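Local coordinates for alcohol dehydrogenase superfamily protein (Novosphingobium aromaticivorans, PDB 3GAZ) that is thought to act as an NADP-dependent oxidoreductase of the medium-chain dehydrogenase/reductase type, although its substrate is not known, at residues Ala128-Leu133 against Pro299-Arg304. Residues are numbered along the deposited sequence; the frame is centred on the assembly and turned at random.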
loop_
_atom_site.group_PDB
_atom_site.type_symbol
_atom_site.label_atom_id
_atom_site.label_comp_id
_atom_site.label_asym_id
_atom_site.label_seq_id
_atom_site.Cartn_x
_atom_site.Cartn_y
_atom_site.Cartn_z
ATOM N N ALA A 128 -20.428 10.593 -12.818
ATOM C CA ALA A 128 -19.653 11.024 -11.664
ATOM C C ALA A 128 -18.450 10.122 -11.397
ATOM O O ALA A 128 -17.403 10.597 -10.965
ATOM C CB ALA A 128 -20.547 11.077 -10.434
ATOM N N SER A 129 -18.601 8.826 -11.665
ATOM C CA SER A 129 -17.524 7.867 -11.419
ATOM C C SER A 129 -16.244 8.069 -12.244
ATOM O O SER A 129 -15.167 7.656 -11.817
ATOM C CB SER A 129 -18.032 6.438 -11.631
ATOM O OG SER A 129 -18.201 6.149 -13.010
ATOM N N VAL A 130 -16.348 8.697 -13.410
ATOM C CA VAL A 130 -15.165 8.898 -14.254
ATOM C C VAL A 130 -14.502 10.256 -14.064
ATOM O O VAL A 130 -13.551 10.590 -14.766
ATOM C CB VAL A 130 -15.509 8.752 -15.752
ATOM C CG1 VAL A 130 -16.009 7.355 -16.035
ATOM C CG2 VAL A 130 -16.559 9.796 -16.157
ATOM N N LEU A 131 -14.986 11.026 -13.097
ATOM C CA LEU A 131 -14.464 12.369 -12.855
ATOM C C LEU A 131 -13.305 12.554 -11.852
ATOM O O LEU A 131 -12.339 13.257 -12.141
ATOM C CB LEU A 131 -15.639 13.265 -12.438
ATOM C CG LEU A 131 -15.673 14.756 -12.782
ATOM C CD1 LEU A 131 -15.390 14.982 -14.262
ATOM C CD2 LEU A 131 -17.061 15.297 -12.420
ATOM N N PRO A 132 -13.380 11.917 -10.671
ATOM C CA PRO A 132 -12.338 12.046 -9.638
ATOM C C PRO A 132 -10.858 12.168 -10.033
ATOM O O PRO A 132 -10.290 13.253 -9.961
ATOM C CB PRO A 132 -12.607 10.850 -8.731
ATOM C CG PRO A 132 -14.108 10.753 -8.776
ATOM C CD PRO A 132 -14.380 10.908 -10.275
ATOM N N LEU A 133 -10.229 11.073 -10.447
ATOM C CA LEU A 133 -8.807 11.119 -10.799
ATOM C C LEU A 133 -8.414 12.182 -11.813
ATOM O O LEU A 133 -7.526 12.996 -11.544
ATOM C CB LEU A 133 -8.312 9.760 -11.307
ATOM C CG LEU A 133 -6.853 9.763 -11.797
ATOM C CD1 LEU A 133 -5.917 10.203 -10.666
ATOM C CD2 LEU A 133 -6.472 8.374 -12.293
ATOM N N PRO A 299 -18.307 15.617 -17.612
ATOM C CA PRO A 299 -17.330 14.582 -17.953
ATOM C C PRO A 299 -17.649 13.978 -19.317
ATOM O O PRO A 299 -18.814 13.897 -19.709
ATOM C CB PRO A 299 -17.508 13.570 -16.828
ATOM C CG PRO A 299 -18.987 13.646 -16.571
ATOM C CD PRO A 299 -19.228 15.148 -16.562
ATOM N N ARG A 300 -16.613 13.581 -20.049
ATOM C CA ARG A 300 -16.817 12.955 -21.344
ATOM C C ARG A 300 -16.950 11.470 -21.034
ATOM O O ARG A 300 -15.983 10.817 -20.641
ATOM C CB ARG A 300 -15.621 13.202 -22.273
ATOM C CG ARG A 300 -15.941 12.924 -23.734
ATOM C CD ARG A 300 -14.730 13.081 -24.638
ATOM N NE ARG A 300 -15.109 13.001 -26.044
ATOM C CZ ARG A 300 -14.245 12.920 -27.051
ATOM N NH1 ARG A 300 -12.938 12.901 -26.808
ATOM N NH2 ARG A 300 -14.688 12.870 -28.303
ATOM N N LEU A 301 -18.157 10.945 -21.205
ATOM C CA LEU A 301 -18.440 9.552 -20.901
ATOM C C LEU A 301 -18.791 8.721 -22.131
ATOM O O LEU A 301 -19.747 9.030 -22.841
ATOM C CB LEU A 301 -19.591 9.494 -19.892
ATOM C CG LEU A 301 -20.155 8.143 -19.454
ATOM C CD1 LEU A 301 -19.083 7.349 -18.722
ATOM C CD2 LEU A 301 -21.350 8.372 -18.550
ATOM N N ASP A 302 -18.011 7.672 -22.383
ATOM C CA ASP A 302 -18.276 6.791 -23.521
ATOM C C ASP A 302 -19.631 6.136 -23.213
ATOM O O ASP A 302 -19.841 5.622 -22.112
ATOM C CB ASP A 302 -17.163 5.742 -23.640
ATOM C CG ASP A 302 -17.309 4.861 -24.869
ATOM O OD1 ASP A 302 -18.308 4.116 -24.957
ATOM O OD2 ASP A 302 -16.419 4.911 -25.747
ATOM N N PRO A 303 -20.569 6.162 -24.178
ATOM C CA PRO A 303 -21.922 5.598 -24.050
ATOM C C PRO A 303 -21.996 4.118 -23.695
ATOM O O PRO A 303 -23.002 3.660 -23.161
ATOM C CB PRO A 303 -22.553 5.871 -25.420
ATOM C CG PRO A 303 -21.742 7.002 -25.980
ATOM C CD PRO A 303 -20.347 6.660 -25.547
ATOM N N ARG A 304 -20.941 3.372 -24.001
ATOM C CA ARG A 304 -20.912 1.943 -23.711
ATOM C C ARG A 304 -21.016 1.627 -22.220
ATOM O O ARG A 304 -20.480 2.355 -21.384
ATOM C CB ARG A 304 -19.636 1.321 -24.281
ATOM C CG ARG A 304 -19.685 1.100 -25.786
ATOM C CD ARG A 304 -18.351 0.624 -26.320
ATOM N NE ARG A 304 -17.347 1.685 -26.310
ATOM C CZ ARG A 304 -16.102 1.541 -26.755
ATOM N NH1 ARG A 304 -15.701 0.374 -27.241
ATOM N NH2 ARG A 304 -15.262 2.570 -26.731
#
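Pro299 meets Leu131 and Val130 through the CB corner of its pyrrolidine ring, while farther along 299-304 the carboxylate carbon of Asp302 lies in the guanidinium plane of Arg304, at its NE/NH2 edge. Across the contact everything is apolar. Leu131 CD1 lies 3.6 Å from Pro299 CB, the closest approach here, and Val130 CG2 touches the same carbon at 3.9 Å, so one ring atom carries both branched chains. The Val130 and Leu301 side chains cross at about a right angle, with Val130 CG1 4.1 Å from Leu301 CD1. With chi1 at -62°, Val130 CG1 is anti to its own carbonyl carbon, which parts the two methyls between Leu301 and Pro299. Ala332 of strand 332-334 also packs on both Val130 and Leu301.

Beyond this patch Arg304 grips Asp302 side-on: NE gives a nearly straight bond of 2.9 Å to OD1, and NH2 forms a salt bridge of 2.8 Å to OD2. The carboxylate is turned out of the guanidinium plane, so both nitrogens arrive off its own plane. The backbone N of Arg304 takes the anti lone pair of Asp302 OD1 at 2.9 Å, closing an Asx turn. OD1 takes two donors, and OD2 takes Arg304 NH2 and the backbone N of Arg328; together they should fix the carboxylate's rotation and probably favour its charged form. Arg300 makes a salt bridge to Asp186, a cation-pi contact with Tyr189 and a hydrogen bond to Gly160 O within the probable Rossmann-type glycine-rich turn. Together these contacts suit the junction of a medium-chain dehydrogenase/reductase, where the chain leaves the GroES-like domain through helix 132-145 and returns from the nucleotide-binding domain through the loop 299-304.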